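Local structure of Rik1-associated factor 1 (Schizosaccharomyces pombe, 4O9D) at residues 20-25 against 404-409; 36-41 against 391-396; 255-260 against 273-278; 249-254 against 279-284. The protein contributes, as part of the Clr4 methyltransferase complex, to heterochromatin establishment through H3K9 methylation, this chain being the WD-repeat propeller of the protein. All blocks are in the same frame, centred on the assembly; numbering follows the deposited sequence.

Contact 1 (20-25 against 404-409); sequences LKPWKH and NMYSLG
Leu-20 and Tyr-406 meet at their first side-chain carbons, with Leu-20 CB 4.0 Å from Tyr-406 CB, while the CD2 branch of Leu-20 reaches past them to Leu-408. Farther along the pairing, Trp-23 and Met-405 lie side by side and point the same way. The CG of Trp-23 stands anti to its backbone N (chi1 -177°), which carries the indole alongside the methionine, and Met-405 SD sits at the ring edge, 4.1 Å from Trp-23 CZ3, in a Met-aromatic contact. Ser-407 CB approaches the indole obliquely, 3.9 Å from Trp-23 CB. The backbones form an antiparallel ladder interrupted by a classic beta bulge: Met-405 O accepts from Trp-23 N at 2.8 Å and from Lys-24 N at 3.1 Å. At the polar end, His-25 ND1 donates to Asn-404 OD1 over 2.9 Å in a nearly straight bond of 171°, with the oxygen in the imidazole plane and the amide turned 65° from it. Strand 21-26 is the outermost strand of the blade that holds 403-407, the N-terminal closure known from beta-propellers. The bond to Asn-404 implies that the histidine carries a hydrogen on ND1.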
loop_
_atom_site.group_PDB
_atom_site.type_symbol
_atom_site.label_atom_id
_atom_site.label_comp_id
_atom_site.label_asym_id
_atom_site.label_seq_id
_atom_site.Cartn_x
_atom_site.Cartn_y
_atom_site.Cartn_z
ATOM N N LEU A 20 10.585 18.759 -6.496
ATOM C CA LEU A 20 9.893 17.899 -7.444
ATOM C C LEU A 20 9.080 18.760 -8.413
ATOM O O LEU A 20 8.275 19.603 -8.003
ATOM C CB LEU A 20 8.996 16.894 -6.695
ATOM C CG LEU A 20 9.752 15.792 -5.912
ATOM C CD1 LEU A 20 8.842 14.977 -4.983
ATOM C CD2 LEU A 20 10.468 14.861 -6.870
ATOM N N LYS A 21 9.302 18.567 -9.707
ATOM C CA LYS A 21 8.528 19.302 -10.703
ATOM C C LYS A 21 7.744 18.326 -11.576
ATOM O O LYS A 21 8.135 17.178 -11.732
ATOM C CB LYS A 21 9.451 20.168 -11.561
ATOM C CG LYS A 21 10.221 21.235 -10.779
ATOM C CD LYS A 21 9.284 22.212 -10.050
ATOM C CE LYS A 21 10.056 23.204 -9.179
ATOM N NZ LYS A 21 9.254 23.707 -8.006
ATOM N N PRO A 22 6.622 18.778 -12.144
ATOM C CA PRO A 22 5.886 17.882 -13.039
ATOM C C PRO A 22 6.807 17.268 -14.077
ATOM O O PRO A 22 7.724 17.934 -14.565
ATOM C CB PRO A 22 4.858 18.803 -13.706
ATOM C CG PRO A 22 5.297 20.180 -13.393
ATOM C CD PRO A 22 6.043 20.126 -12.111
ATOM N N TRP A 23 6.577 15.999 -14.392
ATOM C CA TRP A 23 7.441 15.282 -15.300
ATOM C C TRP A 23 6.635 14.550 -16.358
ATOM O O TRP A 23 6.779 14.818 -17.544
ATOM C CB TRP A 23 8.312 14.289 -14.534
ATOM C CG TRP A 23 9.249 13.590 -15.420
ATOM C CD1 TRP A 23 10.036 14.159 -16.385
ATOM C CD2 TRP A 23 9.527 12.185 -15.449
ATOM N NE1 TRP A 23 10.779 13.194 -17.014
ATOM C CE2 TRP A 23 10.487 11.973 -16.458
ATOM C CE3 TRP A 23 9.054 11.084 -14.721
ATOM C CZ2 TRP A 23 10.992 10.706 -16.757
ATOM C CZ3 TRP A 23 9.555 9.826 -15.020
ATOM C CH2 TRP A 23 10.512 9.649 -16.034
ATOM N N LYS A 24 5.797 13.608 -15.930
ATOM C CA LYS A 24 4.986 12.853 -16.863
ATOM C C LYS A 24 3.576 12.753 -16.368
ATOM O O LYS A 24 3.329 12.626 -15.172
ATOM C CB LYS A 24 5.535 11.439 -17.050
ATOM C CG LYS A 24 6.929 11.381 -17.609
ATOM C CD LYS A 24 6.965 11.803 -19.053
ATOM C CE LYS A 24 8.337 11.562 -19.651
ATOM N NZ LYS A 24 8.440 12.129 -21.028
ATOM N N HIS A 25 2.648 12.799 -17.306
ATOM C CA HIS A 25 1.256 12.538 -17.025
ATOM C C HIS A 25 0.803 11.400 -17.922
ATOM O O HIS A 25 1.223 11.299 -19.079
ATOM C CB HIS A 25 0.376 13.754 -17.304
ATOM C CG HIS A 25 -1.065 13.392 -17.461
ATOM N ND1 HIS A 25 -1.916 13.259 -16.386
ATOM C CD2 HIS A 25 -1.791 13.072 -18.559
ATOM C CE1 HIS A 25 -3.111 12.891 -16.814
ATOM N NE2 HIS A 25 -3.063 12.775 -18.131
ATOM N N ASN A 404 -0.261 11.448 -12.302
ATOM C CA ASN A 404 0.786 12.456 -12.415
ATOM C C ASN A 404 2.090 12.023 -11.762
ATOM O O ASN A 404 2.104 11.605 -10.603
ATOM C CB ASN A 404 0.328 13.796 -11.814
ATOM C CG ASN A 404 -0.781 14.444 -12.626
ATOM O OD1 ASN A 404 -1.114 13.980 -13.711
ATOM N ND2 ASN A 404 -1.345 15.519 -12.109
ATOM N N MET A 405 3.185 12.132 -12.508
ATOM C CA MET A 405 4.519 11.858 -11.976
ATOM C C MET A 405 5.365 13.132 -11.848
ATOM O O MET A 405 5.537 13.877 -12.837
ATOM C CB MET A 405 5.285 10.893 -12.887
ATOM C CG MET A 405 4.931 9.423 -12.756
ATOM S SD MET A 405 6.431 8.388 -12.822
ATOM C CE MET A 405 5.747 6.803 -12.378
ATOM N N TYR A 406 5.920 13.353 -10.655
ATOM C CA TYR A 406 6.788 14.499 -10.395
ATOM C C TYR A 406 8.207 14.001 -10.172
ATOM O O TYR A 406 8.406 12.973 -9.542
ATOM C CB TYR A 406 6.283 15.290 -9.187
ATOM C CG TYR A 406 4.845 15.710 -9.342
ATOM C CD1 TYR A 406 3.815 14.807 -9.107
ATOM C CD2 TYR A 406 4.511 17.007 -9.746
ATOM C CE1 TYR A 406 2.488 15.181 -9.268
ATOM C CE2 TYR A 406 3.198 17.389 -9.903
ATOM C CZ TYR A 406 2.194 16.477 -9.664
ATOM O OH TYR A 406 0.879 16.835 -9.841
ATOM N N SER A 407 9.196 14.713 -10.703
ATOM C CA SER A 407 10.581 14.278 -10.557
ATOM C C SER A 407 11.500 15.461 -10.283
ATOM O O SER A 407 11.147 16.606 -10.534
ATOM C CB SER A 407 11.048 13.554 -11.822
ATOM O OG SER A 407 12.332 12.992 -11.637
ATOM N N LEU A 408 12.688 15.177 -9.783
ATOM C CA LEU A 408 13.699 16.211 -9.651
ATOM C C LEU A 408 14.176 16.641 -11.046
ATOM O O LEU A 408 15.205 17.299 -11.194
ATOM C CB LEU A 408 14.853 15.703 -8.779
ATOM C CG LEU A 408 14.471 15.501 -7.309
ATOM C CD1 LEU A 408 15.686 15.126 -6.468
ATOM C CD2 LEU A 408 13.823 16.759 -6.744
ATOM N N GLY A 409 13.416 16.245 -12.068
ATOM C CA GLY A 409 13.575 16.760 -13.418
ATOM C C GLY A 409 12.436 17.705 -13.780
ATOM O O GLY A 409 12.077 17.854 -14.951
#

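Contact 2 (36-41 against 391-396); sequences VAYNPL and ASKLTV
The phenol of Tyr-38 meets Thr-395 at its hydroxyl edge, OG1 lying near the ring plane, whereas Lys-393 comes obliquely at the same end of the ring, its CB 3.9 Å from Tyr-38 CE1. Thr-395 OG1 donates to Tyr-38 OH at a short 2.7 Å, and that hydroxyl is also bonded to Gly-386 O, so two partners fix the end of the ring. The side chains of Tyr-38 and Thr-395 run antiparallel past one another. Tyr-38 CG lies beside its own backbone N (chi1 -51°), and the phenol extends toward strand 393-398. In propeller terms, strand 33-38 is the inner strand of one blade, packed face to face on strand 393-398, the second strand of the closing blade; the short strand axes approach to 9.1 Å and run nearly antiparallel, at 166°. Spacing of this size leaves the side chains to bridge the gap between sheets. Thr-395 CG2 lies 4.0 Å from Val-36 CG2, so its methyl serves Val-36 and its hydroxyl Tyr-38. Lys-393 lends chiefly its CB to the tyrosine: its chain bends away to where NZ donates to Ser-392 OG at 3.1 Å and makes a cation-pi contact with Phe-67.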
loop_
_atom_site.group_PDB
_atom_site.type_symbol
_atom_site.label_atom_id
_atom_site.label_comp_id
_atom_site.label_asym_id
_atom_site.label_seq_id
_atom_site.Cartn_x
_atom_site.Cartn_y
_atom_site.Cartn_z
ATOM N N VAL A 36 1.207 1.706 -6.970
ATOM C CA VAL A 36 2.361 2.137 -7.732
ATOM C C VAL A 36 3.569 1.528 -7.046
ATOM O O VAL A 36 3.621 1.460 -5.813
ATOM C CB VAL A 36 2.547 3.680 -7.691
ATOM C CG1 VAL A 36 3.758 4.070 -8.531
ATOM C CG2 VAL A 36 1.267 4.423 -8.159
ATOM N N ALA A 37 4.552 1.094 -7.820
ATOM C CA ALA A 37 5.762 0.571 -7.213
ATOM C C ALA A 37 6.957 1.079 -7.961
ATOM O O ALA A 37 6.864 1.377 -9.153
ATOM C CB ALA A 37 5.746 -0.959 -7.218
ATOM N N TYR A 38 8.084 1.158 -7.260
ATOM C CA TYR A 38 9.351 1.479 -7.882
ATOM C C TYR A 38 10.301 0.324 -7.595
ATOM O O TYR A 38 10.224 -0.300 -6.544
ATOM C CB TYR A 38 9.929 2.773 -7.303
ATOM C CG TYR A 38 8.974 3.933 -7.297
ATOM C CD1 TYR A 38 8.841 4.766 -8.412
ATOM C CD2 TYR A 38 8.219 4.224 -6.165
ATOM C CE1 TYR A 38 7.958 5.845 -8.407
ATOM C CE2 TYR A 38 7.347 5.300 -6.140
ATOM C CZ TYR A 38 7.219 6.115 -7.260
ATOM O OH TYR A 38 6.349 7.192 -7.220
ATOM N N ASN A 39 11.189 0.019 -8.529
ATOM C CA ASN A 39 12.118 -1.064 -8.286
ATOM C C ASN A 39 13.278 -0.534 -7.453
ATOM O O ASN A 39 13.446 0.688 -7.332
ATOM C CB ASN A 39 12.523 -1.761 -9.593
ATOM C CG ASN A 39 13.505 -0.985 -10.423
ATOM O OD1 ASN A 39 13.759 0.207 -10.217
ATOM N ND2 ASN A 39 14.088 -1.684 -11.394
ATOM N N PRO A 40 14.035 -1.434 -6.816
ATOM C CA PRO A 40 15.032 -0.926 -5.858
ATOM C C PRO A 40 15.920 0.162 -6.475
ATOM O O PRO A 40 16.128 1.204 -5.852
ATOM C CB PRO A 40 15.857 -2.167 -5.502
ATOM C CG PRO A 40 14.915 -3.338 -5.771
ATOM C CD PRO A 40 14.043 -2.906 -6.932
ATOM N N LEU A 41 16.395 -0.081 -7.701
ATOM C CA LEU A 41 17.288 0.836 -8.403
ATOM C C LEU A 41 16.600 2.143 -8.767
ATOM O O LEU A 41 17.258 3.093 -9.199
ATOM C CB LEU A 41 17.805 0.174 -9.685
ATOM C CG LEU A 41 18.635 -1.095 -9.497
ATOM C CD1 LEU A 41 18.869 -1.826 -10.823
ATOM C CD2 LEU A 41 19.955 -0.782 -8.822
ATOM N N ALA A 391 13.400 9.394 -2.797
ATOM C CA ALA A 391 12.824 10.740 -2.714
ATOM C C ALA A 391 12.830 11.494 -4.053
ATOM O O ALA A 391 12.446 12.677 -4.115
ATOM C CB ALA A 391 13.570 11.558 -1.651
ATOM N N SER A 392 13.243 10.812 -5.123
ATOM C CA SER A 392 13.424 11.465 -6.424
ATOM C C SER A 392 12.152 11.450 -7.261
ATOM O O SER A 392 12.068 12.129 -8.292
ATOM C CB SER A 392 14.569 10.813 -7.222
ATOM O OG SER A 392 14.191 9.559 -7.793
ATOM N N LYS A 393 11.164 10.680 -6.827
ATOM C CA LYS A 393 9.913 10.583 -7.567
ATOM C C LYS A 393 8.734 10.717 -6.619
ATOM O O LYS A 393 8.790 10.231 -5.483
ATOM C CB LYS A 393 9.829 9.237 -8.288
ATOM C CG LYS A 393 10.965 8.986 -9.285
ATOM C CD LYS A 393 10.912 9.989 -10.438
ATOM C CE LYS A 393 12.116 9.870 -11.377
ATOM N NZ LYS A 393 13.418 10.176 -10.694
ATOM N N LEU A 394 7.678 11.385 -7.081
ATOM C CA LEU A 394 6.380 11.334 -6.419
ATOM C C LEU A 394 5.292 11.078 -7.486
ATOM O O LEU A 394 5.287 11.700 -8.552
ATOM C CB LEU A 394 6.119 12.634 -5.639
ATOM C CG LEU A 394 4.716 12.767 -5.042
ATOM C CD1 LEU A 394 4.456 11.696 -3.953
ATOM C CD2 LEU A 394 4.490 14.193 -4.470
ATOM N N THR A 395 4.408 10.125 -7.223
ATOM C CA THR A 395 3.385 9.764 -8.178
ATOM C C THR A 395 2.056 9.956 -7.470
ATOM O O THR A 395 1.878 9.465 -6.357
ATOM C CB THR A 395 3.552 8.264 -8.661
ATOM O OG1 THR A 395 4.828 8.084 -9.288
ATOM C CG2 THR A 395 2.486 7.926 -9.664
ATOM N N VAL A 396 1.130 10.674 -8.105
ATOM C CA VAL A 396 -0.163 10.952 -7.521
ATOM C C VAL A 396 -1.256 10.618 -8.529
ATOM O O VAL A 396 -1.139 10.959 -9.696
ATOM C CB VAL A 396 -0.242 12.449 -7.104
ATOM C CG1 VAL A 396 -1.585 12.779 -6.490
ATOM C CG2 VAL A 396 0.891 12.755 -6.134
#

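Contact 3 (255-260 against 273-278); sequences LSNGRV and NFTTTQ
A bend at the third torsion of Arg-259 (chi3 71°) folds its guanidinium back alongside Asn-273, whose own CG is set between its backbone N and carbonyl carbon (chi1 65°). The two side chains therefore run together in the same direction, their flat groups 34° apart, and a water seals the pair: it accepts from Arg-259 NH1 at 3.0 Å, in the plane of the guanidinium, and donates to Asn-273 OD1 at 2.9 Å. Outside the pair, Arg-259 NE bonds to Tyr-261 OH. On the other face of the sheet Val-260 and Phe-274 form a hydrogen-bonded pair, Phe-274 N donating to Val-260 O at 2.8 Å in the carbonyl plane. The same oxygen lies at the edge of the phenylalanine ring, 3.4 Å from Phe-274 CD1, while the valine side chain sits beside that ring atom and continues onto Val-293 and Ile-281. Next to them Thr-276 directs its CG2 at Gly-258. Its OG1 turns instead toward the chain ahead, accepting from Gln-278 N at 3.1 Å in a nearly straight bond and donating to Gln-278 OE1, which is also bonded to Ser-295 OG. This ST turn begins on the last residue of strand 269-276. The whole arrangement is the outer beta hairpin of a propeller blade, strands 258-264 and 269-276, at the point where the chain leaves for the next blade.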
loop_
_atom_site.group_PDB
_atom_site.type_symbol
_atom_site.label_atom_id
_atom_site.label_comp_id
_atom_site.label_asym_id
_atom_site.label_seq_id
_atom_site.Cartn_x
_atom_site.Cartn_y
_atom_site.Cartn_z
ATOM N N LEU A 255 -16.658 -1.022 16.547
ATOM C CA LEU A 255 -18.090 -0.790 16.466
ATOM C C LEU A 255 -18.396 0.723 16.519
ATOM O O LEU A 255 -19.218 1.217 15.791
ATOM C CB LEU A 255 -18.853 -1.569 17.524
ATOM C CG LEU A 255 -18.789 -3.095 17.521
ATOM C CD1 LEU A 255 -19.611 -3.727 18.629
ATOM C CD2 LEU A 255 -19.147 -3.701 16.207
ATOM N N SER A 256 -17.667 1.446 17.344
ATOM C CA SER A 256 -17.727 2.898 17.382
ATOM C C SER A 256 -16.620 3.575 16.570
ATOM O O SER A 256 -16.669 3.569 15.404
ATOM C CB SER A 256 -17.738 3.407 18.819
ATOM O OG SER A 256 -17.235 2.470 19.725
ATOM N N ASN A 257 -15.661 4.169 17.236
ATOM C CA ASN A 257 -14.607 4.952 16.678
ATOM C C ASN A 257 -13.425 4.123 16.207
ATOM O O ASN A 257 -13.407 2.975 16.346
ATOM C CB ASN A 257 -14.162 5.960 17.718
ATOM C CG ASN A 257 -13.545 5.305 18.937
ATOM O OD1 ASN A 257 -14.222 4.626 19.681
ATOM N ND2 ASN A 257 -12.258 5.513 19.140
ATOM N N GLY A 258 -12.451 4.745 15.624
ATOM C CA GLY A 258 -11.255 4.074 15.196
ATOM C C GLY A 258 -10.186 4.039 16.251
ATOM O O GLY A 258 -10.180 4.813 17.127
ATOM N N ARG A 259 -9.268 3.120 16.110
ATOM C CA ARG A 259 -8.118 3.018 17.006
ATOM C C ARG A 259 -6.792 2.848 16.261
ATOM O O ARG A 259 -6.752 2.266 15.176
ATOM C CB ARG A 259 -8.345 1.874 18.010
ATOM C CG ARG A 259 -9.253 2.326 19.190
ATOM C CD ARG A 259 -9.645 1.202 20.115
ATOM N NE ARG A 259 -8.544 0.703 20.934
ATOM C CZ ARG A 259 -8.163 1.252 22.078
ATOM N NH1 ARG A 259 -8.764 2.354 22.510
ATOM N NH2 ARG A 259 -7.168 0.725 22.777
ATOM N N VAL A 260 -5.712 3.340 16.860
ATOM C CA VAL A 260 -4.370 3.098 16.352
ATOM C C VAL A 260 -3.494 2.531 17.454
ATOM O O VAL A 260 -3.439 3.062 18.594
ATOM C CB VAL A 260 -3.675 4.389 15.830
ATOM C CG1 VAL A 260 -2.349 4.018 15.175
ATOM C CG2 VAL A 260 -4.573 5.152 14.869
ATOM N N ASN A 273 -1.584 3.025 22.613
ATOM C CA ASN A 273 -2.769 3.053 21.783
ATOM C C ASN A 273 -3.384 4.449 21.782
ATOM O O ASN A 273 -3.232 5.213 22.738
ATOM C CB ASN A 273 -3.771 2.060 22.295
ATOM C CG ASN A 273 -4.267 2.423 23.657
ATOM O OD1 ASN A 273 -5.119 3.309 23.804
ATOM N ND2 ASN A 273 -3.717 1.774 24.674
ATOM N N PHE A 274 -4.091 4.770 20.709
ATOM C CA PHE A 274 -4.727 6.071 20.550
ATOM C C PHE A 274 -6.144 5.790 20.071
ATOM O O PHE A 274 -6.408 4.780 19.385
ATOM C CB PHE A 274 -3.995 6.888 19.483
ATOM C CG PHE A 274 -2.516 6.950 19.683
ATOM C CD1 PHE A 274 -1.706 5.904 19.265
ATOM C CD2 PHE A 274 -1.933 8.051 20.303
ATOM C CE1 PHE A 274 -0.340 5.942 19.464
ATOM C CE2 PHE A 274 -0.574 8.108 20.506
ATOM C CZ PHE A 274 0.232 7.062 20.085
ATOM N N THR A 275 -7.057 6.677 20.422
ATOM C CA THR A 275 -8.408 6.570 19.954
ATOM C C THR A 275 -8.766 7.833 19.185
ATOM O O THR A 275 -8.297 8.938 19.489
ATOM C CB THR A 275 -9.374 6.355 21.110
ATOM O OG1 THR A 275 -9.381 7.520 21.936
ATOM C CG2 THR A 275 -8.925 5.180 21.927
ATOM N N THR A 276 -9.595 7.655 18.178
ATOM C CA THR A 276 -9.988 8.761 17.319
ATOM C C THR A 276 -11.461 8.653 17.077
ATOM O O THR A 276 -12.014 7.539 17.078
ATOM C CB THR A 276 -9.330 8.649 15.933
ATOM O OG1 THR A 276 -9.822 9.689 15.079
ATOM C CG2 THR A 276 -9.674 7.333 15.305
ATOM N N THR A 277 -12.087 9.787 16.792
ATOM C CA THR A 277 -13.500 9.808 16.434
ATOM C C THR A 277 -13.776 9.380 14.984
ATOM O O THR A 277 -14.930 9.145 14.614
ATOM C CB THR A 277 -14.077 11.213 16.638
ATOM O OG1 THR A 277 -13.213 12.163 16.019
ATOM C CG2 THR A 277 -14.185 11.523 18.106
ATOM N N GLN A 278 -12.731 9.274 14.166
ATOM C CA GLN A 278 -12.898 8.809 12.787
ATOM C C GLN A 278 -13.533 7.429 12.736
ATOM O O GLN A 278 -13.072 6.501 13.391
ATOM C CB GLN A 278 -11.541 8.754 12.083
ATOM C CG GLN A 278 -10.901 10.110 11.976
ATOM C CD GLN A 278 -9.452 10.039 11.614
ATOM O OE1 GLN A 278 -8.644 9.507 12.374
ATOM N NE2 GLN A 278 -9.105 10.573 10.448
HETATM O O HOH W 1 -7.769 3.443 25.071
#

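Contact 4 (249-254 against 279-284); sequences VASSNT and KDINHA
Asn-253 grips the start of strand 281-286 through both ends of its amide. Its OD1 takes the hydrogen of Ile-281 N at 2.8 Å, almost straight at 172° and on a lone pair in the carbonyl plane; its ND2 donates to Asp-280 OD1 at 2.9 Å. The second bond is differently shaped: the carboxylate stands 89° to the amide and is met from above its plane. Strand 247-253 is the second strand of one propeller blade and 281-286 the innermost strand of the next, so the asparagine bonds across the interface between blades. Deeper in that interface, aliphatic groups and the Ser-251 side chain pack together. Ser-251 CB rests 3.7 Å from Ile-281 CG2 and 3.8 Å from Ala-284 CB, and Val-249 CG2 reaches the same alanine methyl at 4.0 Å. A second shell positions these groups: Thr-237 OG1, from the inner strand, 235-241, of the blade that holds Asn-253, is bonded to both Ser-251 OG and Ile-281 O, while Ser-238 OG pairs with Ala-284 N and Val-260 backs the isoleucine. Beyond the asparagine, a water accepts from Thr-254 N at 2.9 Å and may donate to Lys-279 O at 3.1 Å, one of several acceptors in its reach.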
loop_
_atom_site.group_PDB
_atom_site.type_symbol
_atom_site.label_atom_id
_atom_site.label_comp_id
_atom_site.label_asym_id
_atom_site.label_seq_id
_atom_site.Cartn_x
_atom_site.Cartn_y
_atom_site.Cartn_z
ATOM N N VAL A 249 2.898 0.703 13.523
ATOM C CA VAL A 249 1.549 1.023 13.954
ATOM C C VAL A 249 0.584 0.199 13.129
ATOM O O VAL A 249 0.867 -0.129 11.980
ATOM C CB VAL A 249 1.172 2.518 13.794
ATOM C CG1 VAL A 249 1.878 3.396 14.889
ATOM C CG2 VAL A 249 1.461 3.027 12.359
ATOM N N ALA A 250 -0.552 -0.115 13.735
ATOM C CA ALA A 250 -1.664 -0.766 13.067
ATOM C C ALA A 250 -2.930 -0.032 13.428
ATOM O O ALA A 250 -3.155 0.258 14.599
ATOM C CB ALA A 250 -1.775 -2.178 13.514
ATOM N N SER A 251 -3.775 0.242 12.446
ATOM C CA SER A 251 -5.034 0.923 12.735
ATOM C C SER A 251 -6.205 -0.028 12.527
ATOM O O SER A 251 -6.157 -0.909 11.690
ATOM C CB SER A 251 -5.201 2.171 11.855
ATOM O OG SER A 251 -5.281 1.815 10.452
ATOM N N SER A 252 -7.277 0.165 13.292
ATOM C CA SER A 252 -8.486 -0.598 13.071
ATOM C C SER A 252 -9.742 0.278 13.155
ATOM O O SER A 252 -9.715 1.363 13.737
ATOM C CB SER A 252 -8.586 -1.706 14.128
ATOM O OG SER A 252 -8.731 -1.107 15.426
ATOM N N ASN A 253 -10.829 -0.216 12.555
ATOM C CA ASN A 253 -12.171 0.331 12.762
ATOM C C ASN A 253 -12.888 -0.577 13.776
ATOM O O ASN A 253 -12.690 -1.801 13.753
ATOM C CB ASN A 253 -12.963 0.353 11.441
ATOM C CG ASN A 253 -12.347 1.297 10.384
ATOM O OD1 ASN A 253 -11.586 2.203 10.714
ATOM N ND2 ASN A 253 -12.674 1.065 9.124
ATOM N N THR A 254 -13.704 0.014 14.654
ATOM C CA THR A 254 -14.369 -0.722 15.739
ATOM C C THR A 254 -15.875 -0.530 15.608
ATOM O O THR A 254 -16.335 0.074 14.642
ATOM C CB THR A 254 -13.888 -0.238 17.134
ATOM O OG1 THR A 254 -14.526 0.997 17.470
ATOM C CG2 THR A 254 -12.375 -0.045 17.154
ATOM N N LYS A 279 -14.582 7.287 11.941
ATOM C CA LYS A 279 -15.286 6.029 11.872
ATOM C C LYS A 279 -14.661 5.070 10.857
ATOM O O LYS A 279 -14.960 3.877 10.877
ATOM C CB LYS A 279 -16.756 6.281 11.539
ATOM C CG LYS A 279 -16.989 6.703 10.112
ATOM C CD LYS A 279 -18.206 7.613 10.007
ATOM C CE LYS A 279 -18.777 7.608 8.600
ATOM N NZ LYS A 279 -20.269 7.694 8.637
ATOM N N ASP A 280 -13.786 5.576 9.982
ATOM C CA ASP A 280 -13.137 4.719 8.995
ATOM C C ASP A 280 -11.710 5.190 8.759
ATOM O O ASP A 280 -11.489 6.195 8.072
ATOM C CB ASP A 280 -13.917 4.747 7.670
ATOM C CG ASP A 280 -13.545 3.591 6.738
ATOM O OD1 ASP A 280 -12.457 2.979 6.900
ATOM O OD2 ASP A 280 -14.352 3.298 5.833
ATOM N N ILE A 281 -10.733 4.474 9.311
ATOM C CA ILE A 281 -9.340 4.876 9.129
ATOM C C ILE A 281 -8.762 4.194 7.878
ATOM O O ILE A 281 -8.767 2.942 7.756
ATOM C CB ILE A 281 -8.458 4.513 10.359
ATOM C CG1 ILE A 281 -8.984 5.146 11.649
ATOM C CG2 ILE A 281 -7.009 4.931 10.118
ATOM C CD1 ILE A 281 -8.075 4.819 12.866
ATOM N N ASN A 282 -8.261 5.007 6.948
ATOM C CA ASN A 282 -7.626 4.493 5.729
ATOM C C ASN A 282 -6.130 4.212 5.934
ATOM O O ASN A 282 -5.618 3.216 5.417
ATOM C CB ASN A 282 -7.748 5.485 4.564
ATOM C CG ASN A 282 -9.171 5.609 4.015
ATOM O OD1 ASN A 282 -10.018 4.752 4.219
ATOM N ND2 ASN A 282 -9.419 6.694 3.305
ATOM N N HIS A 283 -5.424 5.097 6.652
ATOM C CA HIS A 283 -3.963 4.988 6.759
ATOM C C HIS A 283 -3.468 5.503 8.105
ATOM O O HIS A 283 -3.838 6.612 8.524
ATOM C CB HIS A 283 -3.256 5.810 5.654
ATOM C CG HIS A 283 -3.592 5.380 4.262
ATOM N ND1 HIS A 283 -3.104 4.217 3.711
ATOM C CD2 HIS A 283 -4.383 5.947 3.314
ATOM C CE1 HIS A 283 -3.589 4.072 2.486
ATOM N NE2 HIS A 283 -4.354 5.114 2.215
ATOM N N ALA A 284 -2.613 4.719 8.757
ATOM C CA ALA A 284 -1.888 5.185 9.942
ATOM C C ALA A 284 -0.395 5.220 9.633
ATOM O O ALA A 284 0.096 4.358 8.880
ATOM C CB ALA A 284 -2.151 4.253 11.113
HETATM O O HOH W 2 -14.408 2.655 13.677
#

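From the N terminus, the chain enters contact 1 with strand 21-26, then supplies the inner strand of the next blade to contact 2; both wait for their partners until the C-terminal part returns, so contact 1 closes the longest loop and contact 2 a slightly shorter one within it. Contacts 3 and 4 lie inside both, with 255-260/273-278 enclosed in turn by 249-254/279-284; none cross. Contact 1 completes the last blade, and contact 2, sharing that sheet, joins it to the first inner strand, closing the ring. Contact 3 pairs the two outer strands of one blade, and contact 4 joins that blade to the next. Contacts 2 and 4 lie about 25 Å apart between centres, on opposite sides of the propeller.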